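Local coordinates for Tni2 (Pseudomonas fluorescens, PDB 6B12), which probably serves as the immunity protein that neutralises Tne2, a toxic NAD(P)-degrading effector of the type VI secretion system, at residues V34-W39 and S47-R52; A78-V83 and G106-F111; D95-N100 and C124-Q129; S118-T123 and D138-T143. One frame throughout, in Å; residues are numbered along the deposited sequence.

Contact 1 of 4, residues V34-W39 and S47-R52; sequences VVEARW and SVVNSR
A chi1 of 65° sets W39 CG between its own backbone N and carbonyl carbon, and from there the indole folds back across the partner strand, with CZ3 3.8 Å from S47 CA. S47 N stands over one face of the ring, displaced toward the rim, and CH2 reaches V48 CG1 at 4.2 Å. E36 follows another course: its CG is trans to the backbone N (chi1 172°) and the rest of the chain is extended, which carries the carboxylate past V49 to S47. There OE2 lies 3.4 Å from S47 CB, while OE1 and CD touch V49 CG2, a contact with aliphatic carbon and not a polar bond. A37 CB meets V48 CG2 at 4.0 Å on the face opposite E36 and V49.

The two strands form the antiparallel hairpin 34-41/44-49. Within these residues A37 and V48 form a hydrogen-bonded pair, joined in both directions, and the pairs E36-V49 and R38-S47 on either side are non-hydrogen-bonded. V35 O extends the pairing by accepting N50 N at 2.8 Å. On the other edge of strand 34-41, V35 and E36 both face I8 in a classic beta bulge. Farther along, N50 OD1 takes R52 N in an Asx turn, the donor lying well above the carbonyl plane, while N50 ND2 bonds N70 O in the next sheet. The indole is likewise tied outside the hairpin, NE1 donating to G85 O, and R38 turns its guanidinium to a salt bridge with E6.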
loop_
_atom_site.group_PDB
_atom_site.type_symbol
_atom_site.label_atom_id
_atom_site.label_comp_id
_atom_site.label_asym_id
_atom_site.label_seq_id
_atom_site.Cartn_x
_atom_site.Cartn_y
_atom_site.Cartn_z
ATOM N N VAL C 34 8.154 1.233 -11.693
ATOM C CA VAL C 34 7.992 0.200 -12.706
ATOM C C VAL C 34 7.298 0.841 -13.893
ATOM O O VAL C 34 6.233 1.451 -13.740
ATOM C CB VAL C 34 7.185 -0.974 -12.149
ATOM C CG1 VAL C 34 6.725 -1.951 -13.280
ATOM C CG2 VAL C 34 8.016 -1.693 -11.102
ATOM N N VAL C 35 7.909 0.729 -15.070
ATOM C CA VAL C 35 7.355 1.335 -16.267
ATOM C C VAL C 35 6.749 0.318 -17.219
ATOM O O VAL C 35 6.105 0.726 -18.193
ATOM C CB VAL C 35 8.410 2.186 -17.006
ATOM C CG1 VAL C 35 8.861 3.358 -16.096
ATOM C CG2 VAL C 35 9.618 1.333 -17.430
ATOM N N GLU C 36 6.954 -0.980 -16.994
ATOM C CA GLU C 36 6.373 -1.970 -17.894
ATOM C C GLU C 36 6.039 -3.236 -17.121
ATOM O O GLU C 36 6.812 -3.656 -16.252
ATOM C CB GLU C 36 7.313 -2.317 -19.055
ATOM C CG GLU C 36 6.773 -3.511 -19.871
ATOM C CD GLU C 36 7.515 -3.753 -21.139
ATOM O OE1 GLU C 36 8.363 -2.916 -21.487
ATOM O OE2 GLU C 36 7.247 -4.801 -21.778
ATOM N N ALA C 37 4.870 -3.816 -17.423
ATOM C CA ALA C 37 4.521 -5.167 -17.009
ATOM C C ALA C 37 4.354 -5.997 -18.270
ATOM O O ALA C 37 3.689 -5.557 -19.212
ATOM C CB ALA C 37 3.238 -5.191 -16.182
ATOM N N ARG C 38 4.994 -7.161 -18.310
ATOM C CA ARG C 38 4.999 -8.001 -19.494
ATOM C C ARG C 38 4.674 -9.425 -19.073
ATOM O O ARG C 38 5.038 -9.852 -17.973
ATOM C CB ARG C 38 6.390 -7.903 -20.169
ATOM C CG ARG C 38 6.751 -8.892 -21.219
ATOM C CD ARG C 38 8.191 -8.587 -21.693
ATOM N NE ARG C 38 9.222 -8.942 -20.709
ATOM C CZ ARG C 38 10.414 -8.355 -20.611
ATOM N NH1 ARG C 38 10.746 -7.350 -21.418
ATOM N NH2 ARG C 38 11.278 -8.763 -19.687
ATOM N N TRP C 39 3.973 -10.165 -19.938
ATOM C CA TRP C 39 3.633 -11.550 -19.599
ATOM C C TRP C 39 3.340 -12.334 -20.867
ATOM O O TRP C 39 3.150 -11.770 -21.945
ATOM C CB TRP C 39 2.423 -11.629 -18.643
ATOM C CG TRP C 39 1.109 -11.110 -19.254
ATOM C CD1 TRP C 39 0.115 -11.863 -19.822
ATOM C CD2 TRP C 39 0.670 -9.741 -19.334
ATOM N NE1 TRP C 39 -0.914 -11.050 -20.255
ATOM C CE2 TRP C 39 -0.591 -9.741 -19.979
ATOM C CE3 TRP C 39 1.240 -8.512 -18.949
ATOM C CZ2 TRP C 39 -1.302 -8.574 -20.232
ATOM C CZ3 TRP C 39 0.530 -7.347 -19.208
ATOM C CH2 TRP C 39 -0.727 -7.387 -19.840
ATOM N N SER C 47 2.061 -6.762 -23.072
ATOM C CA SER C 47 2.587 -5.844 -22.076
ATOM C C SER C 47 1.693 -4.623 -21.960
ATOM O O SER C 47 0.875 -4.343 -22.834
ATOM C CB SER C 47 4.004 -5.400 -22.436
ATOM O OG SER C 47 3.959 -4.642 -23.628
ATOM N N VAL C 48 1.887 -3.898 -20.864
ATOM C CA VAL C 48 1.399 -2.527 -20.705
ATOM C C VAL C 48 2.573 -1.673 -20.255
ATOM O O VAL C 48 3.426 -2.128 -19.488
ATOM C CB VAL C 48 0.237 -2.458 -19.697
ATOM C CG1 VAL C 48 -0.982 -3.197 -20.280
ATOM C CG2 VAL C 48 0.657 -3.071 -18.355
ATOM N N VAL C 49 2.644 -0.440 -20.750
ATOM C CA VAL C 49 3.813 0.401 -20.508
ATOM C C VAL C 49 3.332 1.779 -20.098
ATOM O O VAL C 49 2.468 2.346 -20.767
ATOM C CB VAL C 49 4.696 0.525 -21.765
ATOM C CG1 VAL C 49 5.893 1.450 -21.480
ATOM C CG2 VAL C 49 5.117 -0.845 -22.262
ATOM N N ASN C 50 3.893 2.317 -19.020
ATOM C CA ASN C 50 3.543 3.672 -18.578
ATOM C C ASN C 50 4.810 4.336 -18.062
ATOM O O ASN C 50 5.317 3.938 -17.015
ATOM C CB ASN C 50 2.450 3.617 -17.499
ATOM C CG ASN C 50 1.948 5.002 -17.108
ATOM O OD1 ASN C 50 2.457 6.002 -17.597
ATOM N ND2 ASN C 50 0.958 5.060 -16.233
ATOM N N SER C 51 5.326 5.354 -18.773
ATOM C CA SER C 51 6.581 5.946 -18.310
ATOM C C SER C 51 6.394 6.701 -16.998
ATOM O O SER C 51 7.372 6.945 -16.278
ATOM C CB SER C 51 7.165 6.851 -19.395
ATOM O OG SER C 51 6.369 7.999 -19.602
ATOM N N ARG C 52 5.147 7.020 -16.638
ATOM C CA ARG C 52 4.847 7.612 -15.342
ATOM C C ARG C 52 4.871 6.626 -14.192
ATOM O O ARG C 52 4.824 7.057 -13.031
ATOM C CB ARG C 52 3.466 8.264 -15.375
ATOM C CG ARG C 52 3.428 9.481 -16.264
ATOM C CD ARG C 52 2.010 9.957 -16.460
ATOM N NE ARG C 52 2.021 11.317 -17.010
ATOM C CZ ARG C 52 1.092 11.777 -17.832
ATOM N NH1 ARG C 52 0.096 10.987 -18.199
ATOM N NH2 ARG C 52 1.164 13.019 -18.288
#

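Contact 2 of 4, residues A78-V83 and G106-F111; sequences ATLYVV and GIYSWF
The strand bearing A78 and L80 crosses the one bearing Y108 and F111 at 71°, their short axes 6.4 Å apart at the closest, so the two meet through side chains and one water without any direct backbone bond. L80 carries the contact, reaching both Y108 and F111. A chi1 of 176° stretches its side chain away from its own backbone N, and the fork at the end presents a different methyl to each aromatic ring. CD2 sits almost exactly over the middle of the Y108 ring, 3.8 Å from the centroid, in a CH-pi contact; L80 CB adds to it, 3.6 Å from Y108 CD2. CD1 instead comes in at the rim of F111, near the ring plane and 3.7 Å from CZ. Beside this apolar patch a water links the backbones, bonded to A78 O at 2.7 Å and accepting from Y108 N at 2.8 Å. I107 CG2 brushes A78 N.

The Y108 ring is fixed at its far end by a hydrogen bond from OH to A94 O and meets F126 edge-to-face. The contact thus lies in the buried space between two sheets, with L68 and A66 of strand 64-70 touching Y108 and F111, I93 packed on L80, and C124 of strand 121-128 beside Y108.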
loop_
_atom_site.group_PDB
_atom_site.type_symbol
_atom_site.label_atom_id
_atom_site.label_comp_id
_atom_site.label_asym_id
_atom_site.label_seq_id
_atom_site.Cartn_x
_atom_site.Cartn_y
_atom_site.Cartn_z
ATOM N N ALA C 78 -3.760 8.151 -9.747
ATOM C CA ALA C 78 -3.680 6.866 -10.425
ATOM C C ALA C 78 -5.087 6.342 -10.654
ATOM O O ALA C 78 -6.031 6.724 -9.954
ATOM C CB ALA C 78 -2.855 5.869 -9.611
ATOM N N THR C 79 -5.213 5.438 -11.636
ATOM C CA THR C 79 -6.478 4.783 -11.953
ATOM C C THR C 79 -6.252 3.272 -11.955
ATOM O O THR C 79 -5.243 2.799 -12.479
ATOM C CB THR C 79 -7.006 5.236 -13.326
ATOM O OG1 THR C 79 -7.212 6.662 -13.321
ATOM C CG2 THR C 79 -8.319 4.548 -13.653
ATOM N N LEU C 80 -7.191 2.533 -11.374
ATOM C CA LEU C 80 -7.096 1.076 -11.306
ATOM C C LEU C 80 -7.848 0.440 -12.466
ATOM O O LEU C 80 -9.017 0.761 -12.703
ATOM C CB LEU C 80 -7.658 0.590 -9.970
ATOM C CG LEU C 80 -7.708 -0.927 -9.788
ATOM C CD1 LEU C 80 -6.304 -1.565 -9.808
ATOM C CD2 LEU C 80 -8.487 -1.246 -8.488
ATOM N N TYR C 81 -7.185 -0.489 -13.162
ATOM C CA TYR C 81 -7.778 -1.251 -14.253
ATOM C C TYR C 81 -7.611 -2.735 -13.982
ATOM O O TYR C 81 -6.615 -3.158 -13.402
ATOM C CB TYR C 81 -7.103 -0.949 -15.593
ATOM C CG TYR C 81 -7.190 0.501 -15.991
ATOM C CD1 TYR C 81 -8.295 0.981 -16.690
ATOM C CD2 TYR C 81 -6.182 1.397 -15.635
ATOM C CE1 TYR C 81 -8.376 2.326 -17.049
ATOM C CE2 TYR C 81 -6.250 2.730 -15.986
ATOM C CZ TYR C 81 -7.357 3.193 -16.692
ATOM O OH TYR C 81 -7.439 4.522 -17.053
ATOM N N VAL C 82 -8.590 -3.512 -14.428
ATOM C CA VAL C 82 -8.461 -4.970 -14.539
ATOM C C VAL C 82 -8.323 -5.279 -16.016
ATOM O O VAL C 82 -9.198 -4.928 -16.811
ATOM C CB VAL C 82 -9.667 -5.698 -13.934
ATOM C CG1 VAL C 82 -9.568 -7.206 -14.209
ATOM C CG2 VAL C 82 -9.718 -5.433 -12.451
ATOM N N VAL C 83 -7.227 -5.932 -16.389
ATOM C CA VAL C 83 -6.922 -6.228 -17.780
ATOM C C VAL C 83 -7.020 -7.732 -17.972
ATOM O O VAL C 83 -6.537 -8.495 -17.137
ATOM C CB VAL C 83 -5.511 -5.729 -18.153
ATOM C CG1 VAL C 83 -5.185 -6.043 -19.593
ATOM C CG2 VAL C 83 -5.370 -4.204 -17.868
ATOM N N GLY C 106 -11.764 9.062 -4.147
ATOM C CA GLY C 106 -10.540 8.614 -3.523
ATOM C C GLY C 106 -9.560 8.121 -4.559
ATOM O O GLY C 106 -9.773 8.273 -5.766
ATOM N N ILE C 107 -8.463 7.540 -4.072
ATOM C CA ILE C 107 -7.374 7.088 -4.946
ATOM C C ILE C 107 -6.934 5.699 -4.508
ATOM O O ILE C 107 -6.574 5.499 -3.341
ATOM C CB ILE C 107 -6.166 8.055 -4.915
ATOM C CG1 ILE C 107 -6.587 9.486 -5.258
ATOM C CG2 ILE C 107 -5.064 7.615 -5.916
ATOM C CD1 ILE C 107 -5.453 10.493 -5.058
ATOM N N TYR C 108 -6.910 4.754 -5.443
ATOM C CA TYR C 108 -6.288 3.467 -5.156
ATOM C C TYR C 108 -4.776 3.636 -5.016
ATOM O O TYR C 108 -4.147 4.375 -5.782
ATOM C CB TYR C 108 -6.620 2.464 -6.256
ATOM C CG TYR C 108 -8.066 2.019 -6.201
ATOM C CD1 TYR C 108 -8.526 1.231 -5.149
ATOM C CD2 TYR C 108 -8.970 2.403 -7.178
ATOM C CE1 TYR C 108 -9.868 0.809 -5.082
ATOM C CE2 TYR C 108 -10.334 1.974 -7.127
ATOM C CZ TYR C 108 -10.750 1.177 -6.072
ATOM O OH TYR C 108 -12.060 0.753 -5.987
ATOM N N SER C 109 -4.194 2.950 -4.022
ATOM C CA SER C 109 -2.857 3.254 -3.538
ATOM C C SER C 109 -1.892 2.085 -3.582
ATOM O O SER C 109 -0.737 2.301 -3.919
ATOM C CB SER C 109 -2.918 3.817 -2.119
ATOM O OG SER C 109 -3.686 5.008 -2.152
ATOM N N TRP C 110 -2.323 0.858 -3.264
ATOM C CA TRP C 110 -1.428 -0.298 -3.359
ATOM C C TRP C 110 -2.271 -1.556 -3.199
ATOM O O TRP C 110 -3.451 -1.484 -2.853
ATOM C CB TRP C 110 -0.301 -0.251 -2.318
ATOM C CG TRP C 110 -0.672 -0.466 -0.847
ATOM C CD1 TRP C 110 -0.812 -1.661 -0.197
ATOM C CD2 TRP C 110 -0.892 0.550 0.140
ATOM N NE1 TRP C 110 -1.129 -1.457 1.123
ATOM C CE2 TRP C 110 -1.169 -0.103 1.360
ATOM C CE3 TRP C 110 -0.879 1.945 0.112
ATOM C CZ2 TRP C 110 -1.452 0.592 2.529
ATOM C CZ3 TRP C 110 -1.144 2.637 1.283
ATOM C CH2 TRP C 110 -1.433 1.962 2.470
ATOM N N PHE C 111 -1.651 -2.714 -3.440
ATOM C CA PHE C 111 -2.358 -3.994 -3.397
ATOM C C PHE C 111 -1.967 -4.776 -2.152
ATOM O O PHE C 111 -0.842 -4.664 -1.661
ATOM C CB PHE C 111 -2.031 -4.862 -4.626
ATOM C CG PHE C 111 -2.462 -4.269 -5.929
ATOM C CD1 PHE C 111 -3.800 -4.268 -6.302
ATOM C CD2 PHE C 111 -1.525 -3.695 -6.790
ATOM C CE1 PHE C 111 -4.203 -3.708 -7.508
ATOM C CE2 PHE C 111 -1.920 -3.144 -7.993
ATOM C CZ PHE C 111 -3.251 -3.153 -8.368
HETATM O O HOH W 1 -7.617 5.486 -8.083
#

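Contact 3 of 4, residues D95-N100 and C124-Q129; sequences DQLLIN and CMFSRQ
L97 and F126 make the CH-pi contact. Their side chains approach from opposite directions, and L97 CD1 comes down on the middle of the phenyl ring, 3.5 Å from its centroid and only 4° off the ring normal. With chi1 at 172° the F126 ring extends away from its own backbone N, out from strand 121-128 toward the edge strand. Further apolar contact is looser: I99 CD1 approaches F126 CE2 obliquely at 4.3 Å, and D95 CB lies 4.0 Å from F126 CE1.

L97, I99 and F126 belong to one antiparallel sheet but not to adjacent strands, for strand 102-112 runs between them and pairs with both, through L97 with E104 and M125 with S109 and W110. Strands 96-99 and 121-128 nevertheless cross at 81°, their short axes 9.5 Å apart. This is consistent with a strongly twisted, curled sheet, L97 also reaching I146 and I149 of strand 145-152, the opposite edge of the same sheet.

Polar groups take part without hydrogen bonds across the contact. D95 O lies in the plane of the F126 ring at its edge, 3.3 Å from CE1, where the slightly positive C-H rim would suit a carbonyl oxygen. At the other end I99 CG2 rests against the edge of the R128 guanidinium, 3.6 Å from NH1. The arginine chain bends at chi3, and its charge is met outside the contact by D131, in a salt bridge to NH2. F135 of strand 134-140 touches both I99 and R128, and V137 of the same strand touches F126.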
loop_
_atom_site.group_PDB
_atom_site.type_symbol
_atom_site.label_atom_id
_atom_site.label_comp_id
_atom_site.label_asym_id
_atom_site.label_seq_id
_atom_site.Cartn_x
_atom_site.Cartn_y
_atom_site.Cartn_z
ATOM N N ASP C 95 -13.465 4.431 -8.561
ATOM C CA ASP C 95 -12.808 4.998 -7.381
ATOM C C ASP C 95 -13.623 6.140 -6.775
ATOM O O ASP C 95 -13.086 6.989 -6.050
ATOM C CB ASP C 95 -11.358 5.426 -7.661
ATOM C CG ASP C 95 -11.206 6.368 -8.847
ATOM O OD1 ASP C 95 -12.153 7.095 -9.193
ATOM O OD2 ASP C 95 -10.091 6.393 -9.419
ATOM N N GLN C 96 -14.914 6.174 -7.063
ATOM C CA GLN C 96 -15.885 6.923 -6.271
ATOM C C GLN C 96 -16.804 5.875 -5.668
ATOM O O GLN C 96 -17.530 5.189 -6.397
ATOM C CB GLN C 96 -16.650 7.932 -7.122
ATOM C CG GLN C 96 -15.824 9.142 -7.448
ATOM C CD GLN C 96 -16.536 10.106 -8.358
ATOM O OE1 GLN C 96 -17.736 9.977 -8.609
ATOM N NE2 GLN C 96 -15.799 11.083 -8.860
ATOM N N LEU C 97 -16.736 5.732 -4.351
ATOM C CA LEU C 97 -17.324 4.614 -3.633
ATOM C C LEU C 97 -18.384 5.106 -2.665
ATOM O O LEU C 97 -18.239 6.170 -2.049
ATOM C CB LEU C 97 -16.250 3.847 -2.863
ATOM C CG LEU C 97 -15.090 3.360 -3.732
ATOM C CD1 LEU C 97 -14.055 2.587 -2.915
ATOM C CD2 LEU C 97 -15.625 2.547 -4.886
ATOM N N LEU C 98 -19.446 4.322 -2.542
ATOM C CA LEU C 98 -20.495 4.594 -1.573
ATOM C C LEU C 98 -20.013 4.074 -0.231
ATOM O O LEU C 98 -19.859 2.858 -0.048
ATOM C CB LEU C 98 -21.805 3.923 -1.964
ATOM C CG LEU C 98 -22.897 4.665 -2.715
ATOM C CD1 LEU C 98 -24.053 3.699 -2.977
ATOM C CD2 LEU C 98 -23.363 5.867 -1.924
ATOM N N ILE C 99 -19.765 4.984 0.701
ATOM C CA ILE C 99 -19.303 4.634 2.035
ATOM C C ILE C 99 -20.220 5.340 3.019
ATOM O O ILE C 99 -20.296 6.576 3.025
ATOM C CB ILE C 99 -17.831 5.025 2.257
ATOM C CG1 ILE C 99 -16.918 4.275 1.287
ATOM C CG2 ILE C 99 -17.406 4.789 3.708
ATOM C CD1 ILE C 99 -15.515 4.844 1.221
ATOM N N ASN C 100 -20.958 4.559 3.806
ATOM C CA ASN C 100 -21.902 5.100 4.777
ATOM C C ASN C 100 -22.886 6.069 4.118
ATOM O O ASN C 100 -23.162 7.160 4.629
ATOM C CB ASN C 100 -21.153 5.766 5.933
ATOM C CG ASN C 100 -22.053 6.092 7.097
ATOM O OD1 ASN C 100 -23.061 5.424 7.326
ATOM N ND2 ASN C 100 -21.704 7.143 7.834
ATOM N N CYS C 124 -7.367 -3.979 -3.315
ATOM C CA CYS C 124 -6.607 -2.756 -3.519
ATOM C C CYS C 124 -6.988 -1.783 -2.416
ATOM O O CYS C 124 -8.166 -1.696 -2.022
ATOM C CB CYS C 124 -6.872 -2.170 -4.904
ATOM S SG CYS C 124 -5.711 -0.870 -5.413
HETATM N N MSE C 125 -5.975 -1.115 -1.881
HETATM C CA MSE C 125 -6.159 -0.213 -0.750
HETATM C C MSE C 125 -6.511 1.160 -1.301
HETATM O O MSE C 125 -5.835 1.667 -2.185
HETATM C CB MSE C 125 -4.891 -0.186 0.112
HETATM C CG MSE C 125 -4.440 -1.561 0.568
HETATM SE SE MSE C 125 -5.825 -2.540 1.561
HETATM C CE MSE C 125 -6.024 -1.186 2.897
ATOM N N PHE C 126 -7.567 1.760 -0.751
ATOM C CA PHE C 126 -8.190 2.967 -1.287
ATOM C C PHE C 126 -8.063 4.072 -0.247
ATOM O O PHE C 126 -8.413 3.861 0.918
ATOM C CB PHE C 126 -9.664 2.654 -1.587
ATOM C CG PHE C 126 -10.535 3.838 -1.968
ATOM C CD1 PHE C 126 -10.701 4.195 -3.297
ATOM C CD2 PHE C 126 -11.288 4.503 -1.005
ATOM C CE1 PHE C 126 -11.555 5.236 -3.645
ATOM C CE2 PHE C 126 -12.146 5.540 -1.348
ATOM C CZ PHE C 126 -12.278 5.916 -2.655
ATOM N N SER C 127 -7.514 5.224 -0.657
ATOM C CA SER C 127 -7.377 6.382 0.220
ATOM C C SER C 127 -8.522 7.343 -0.072
ATOM O O SER C 127 -8.573 7.935 -1.158
ATOM C CB SER C 127 -6.021 7.058 0.006
ATOM O OG SER C 127 -5.845 8.108 0.957
ATOM N N ARG C 128 -9.425 7.510 0.901
ATOM C CA ARG C 128 -10.577 8.386 0.721
ATOM C C ARG C 128 -10.110 9.837 0.650
ATOM O O ARG C 128 -9.343 10.287 1.491
ATOM C CB ARG C 128 -11.559 8.194 1.879
ATOM C CG ARG C 128 -12.790 9.079 1.814
ATOM C CD ARG C 128 -13.873 8.548 2.735
ATOM N NE ARG C 128 -13.537 8.674 4.157
ATOM C CZ ARG C 128 -14.285 8.184 5.144
ATOM N NH1 ARG C 128 -15.413 7.519 4.867
ATOM N NH2 ARG C 128 -13.891 8.327 6.399
ATOM N N GLN C 129 -10.551 10.563 -0.372
ATOM C CA GLN C 129 -9.948 11.862 -0.655
ATOM C C GLN C 129 -10.159 12.850 0.485
ATOM O O GLN C 129 -9.257 13.631 0.812
ATOM C CB GLN C 129 -10.511 12.410 -1.964
ATOM C CG GLN C 129 -10.058 13.807 -2.321
ATOM C CD GLN C 129 -11.032 14.486 -3.269
ATOM O OE1 GLN C 129 -11.136 14.115 -4.439
ATOM N NE2 GLN C 129 -11.770 15.468 -2.761
#

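Contact 4 of 4, residues S118-T123 and D138-T143; sequences SPSIFT and DIDAST
F122 and I139 form the tight side of this hairpin. Here they form a hydrogen-bonded pair of the antiparallel strands 121-128 and 134-140, with F122 N donating to I139 O at 3.0 Å and I139 N to F122 O at 2.8 Å. A chi1 of 67° swings the phenyl ring across the strand onto its partner: I139 CB lies over one face toward the rim, 4.0 Å from the centroid, and I139 CG2 is 3.6 Å from F122 CE1. A141 CB closes on the ring from its edge. On the other face T123 and D138 lie side by side, and T123 OG1 donates to D138 OD1 at 2.7 Å from above the carboxylate plane. R136 forms a salt bridge to the same oxygen, and Q116 bonds D138 OD2.

Toward the open end of the hairpin, away from its connecting turn, the packing gives way to a polar network, with S142 exposed and D140 partly so, while S120 is buried. D140 OD1 gathers three donors: S120 OG at 2.7 Å, S142 OG at 2.6 Å and S142 N, the last making an Asx turn. S118 OG in turn donates to S120 OG, so a relay of hydroxyls runs from the type I turn S118-I121 to the carboxylate. So many donors on one oxygen would be expected to stabilise the ionised form. A141 N adds a backbone bond to S120 O.

The F122 face turns inward on the sheet of strands 64-70 and 78-84, where V82 touches F122 and A141, L80 meets I139, and A66 packs on F122; strand 145-152 flanks strand 134-140 on its far edge.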
loop_
_atom_site.group_PDB
_atom_site.type_symbol
_atom_site.label_atom_id
_atom_site.label_comp_id
_atom_site.label_asym_id
_atom_site.label_seq_id
_atom_site.Cartn_x
_atom_site.Cartn_y
_atom_site.Cartn_z
ATOM N N SER C 118 -12.451 -17.174 -3.697
ATOM C CA SER C 118 -12.276 -17.307 -5.112
ATOM C C SER C 118 -10.954 -16.679 -5.520
ATOM O O SER C 118 -10.657 -15.538 -5.111
ATOM C CB SER C 118 -13.410 -16.627 -5.877
ATOM O OG SER C 118 -13.047 -16.503 -7.233
ATOM N N PRO C 119 -10.169 -17.367 -6.352
ATOM C CA PRO C 119 -8.928 -16.760 -6.865
ATOM C C PRO C 119 -9.172 -15.549 -7.735
ATOM O O PRO C 119 -8.210 -14.830 -8.061
ATOM C CB PRO C 119 -8.289 -17.895 -7.686
ATOM C CG PRO C 119 -8.878 -19.130 -7.138
ATOM C CD PRO C 119 -10.313 -18.762 -6.805
ATOM N N SER C 120 -10.415 -15.307 -8.152
ATOM C CA SER C 120 -10.690 -14.145 -8.985
ATOM C C SER C 120 -10.691 -12.836 -8.192
ATOM O O SER C 120 -10.698 -11.771 -8.809
ATOM C CB SER C 120 -12.041 -14.290 -9.680
ATOM O OG SER C 120 -13.102 -14.263 -8.722
ATOM N N ILE C 121 -10.645 -12.891 -6.863
ATOM C CA ILE C 121 -10.730 -11.686 -6.027
ATOM C C ILE C 121 -9.331 -11.186 -5.715
ATOM O O ILE C 121 -8.472 -11.959 -5.284
ATOM C CB ILE C 121 -11.495 -11.970 -4.723
ATOM C CG1 ILE C 121 -12.934 -12.394 -5.034
ATOM C CG2 ILE C 121 -11.519 -10.715 -3.834
ATOM C CD1 ILE C 121 -13.717 -12.956 -3.814
ATOM N N PHE C 122 -9.114 -9.874 -5.890
ATOM C CA PHE C 122 -7.904 -9.220 -5.413
ATOM C C PHE C 122 -8.314 -8.032 -4.548
ATOM O O PHE C 122 -9.490 -7.649 -4.491
ATOM C CB PHE C 122 -6.996 -8.781 -6.574
ATOM C CG PHE C 122 -7.591 -7.694 -7.426
ATOM C CD1 PHE C 122 -8.467 -7.995 -8.461
ATOM C CD2 PHE C 122 -7.251 -6.361 -7.195
ATOM C CE1 PHE C 122 -9.011 -6.996 -9.250
ATOM C CE2 PHE C 122 -7.805 -5.331 -7.973
ATOM C CZ PHE C 122 -8.667 -5.634 -9.003
ATOM N N THR C 123 -7.337 -7.465 -3.850
ATOM C CA THR C 123 -7.591 -6.368 -2.918
ATOM C C THR C 123 -6.748 -5.163 -3.292
ATOM O O THR C 123 -5.543 -5.286 -3.506
ATOM C CB THR C 123 -7.249 -6.784 -1.485
ATOM O OG1 THR C 123 -8.040 -7.913 -1.095
ATOM C CG2 THR C 123 -7.532 -5.630 -0.517
ATOM N N ASP C 138 -12.119 -5.120 -1.942
ATOM C CA ASP C 138 -12.002 -6.406 -2.611
ATOM C C ASP C 138 -12.792 -6.353 -3.908
ATOM O O ASP C 138 -13.934 -5.886 -3.930
ATOM C CB ASP C 138 -12.530 -7.530 -1.716
ATOM C CG ASP C 138 -11.578 -7.874 -0.573
ATOM O OD1 ASP C 138 -10.551 -7.177 -0.371
ATOM O OD2 ASP C 138 -11.851 -8.854 0.139
ATOM N N ILE C 139 -12.181 -6.851 -4.982
ATOM C CA ILE C 139 -12.688 -6.703 -6.340
ATOM C C ILE C 139 -12.662 -8.074 -7.017
ATOM O O ILE C 139 -11.663 -8.783 -6.923
ATOM C CB ILE C 139 -11.838 -5.684 -7.128
ATOM C CG1 ILE C 139 -11.943 -4.298 -6.452
ATOM C CG2 ILE C 139 -12.274 -5.602 -8.603
ATOM C CD1 ILE C 139 -10.716 -3.416 -6.669
ATOM N N ASP C 140 -13.762 -8.442 -7.671
ATOM C CA ASP C 140 -13.850 -9.697 -8.425
ATOM C C ASP C 140 -13.373 -9.423 -9.844
ATOM O O ASP C 140 -14.092 -8.812 -10.645
ATOM C CB ASP C 140 -15.287 -10.208 -8.421
ATOM C CG ASP C 140 -15.454 -11.541 -9.144
ATOM O OD1 ASP C 140 -14.459 -12.093 -9.662
ATOM O OD2 ASP C 140 -16.610 -12.009 -9.158
ATOM N N ALA C 141 -12.162 -9.873 -10.168
ATOM C CA ALA C 141 -11.650 -9.635 -11.515
ATOM C C ALA C 141 -12.446 -10.356 -12.587
ATOM O O ALA C 141 -12.344 -9.980 -13.758
ATOM C CB ALA C 141 -10.174 -10.066 -11.646
ATOM N N SER C 142 -13.167 -11.431 -12.242
ATOM C CA SER C 142 -13.909 -12.144 -13.270
ATOM C C SER C 142 -15.124 -11.356 -13.748
ATOM O O SER C 142 -15.655 -11.646 -14.826
ATOM C CB SER C 142 -14.326 -13.536 -12.761
ATOM O OG SER C 142 -15.322 -13.424 -11.762
ATOM N N THR C 143 -15.566 -10.347 -12.990
ATOM C CA THR C 143 -16.680 -9.513 -13.397
ATOM C C THR C 143 -16.306 -8.060 -13.498
ATOM O O THR C 143 -17.056 -7.289 -14.109
ATOM C CB THR C 143 -17.838 -9.634 -12.407
ATOM O OG1 THR C 143 -17.406 -9.164 -11.127
ATOM C CG2 THR C 143 -18.270 -11.097 -12.309
#

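How the contacts relate
From the N terminus, contact 1 comes first and closes the hairpin of strands 34-41 and 44-49, about 15 Å from contact 2 between centres and without touching it. Contact 2 then opens in the middle sheet and closes at strand 102-112 of the last sheet. Contact 3 begins inside that loop and ends beyond it, so the two cross; they touch where G106 CA packs 3.3 Å from F126 CZ. Contact 4 crosses contact 3, their segments adjoining on strand 121-128, and follows contact 2 in series, touching it where F111 CD1 packs 3.4 Å from T123 O. Contacts 2 to 4 thus tie the C-terminal sheet together and to the middle one.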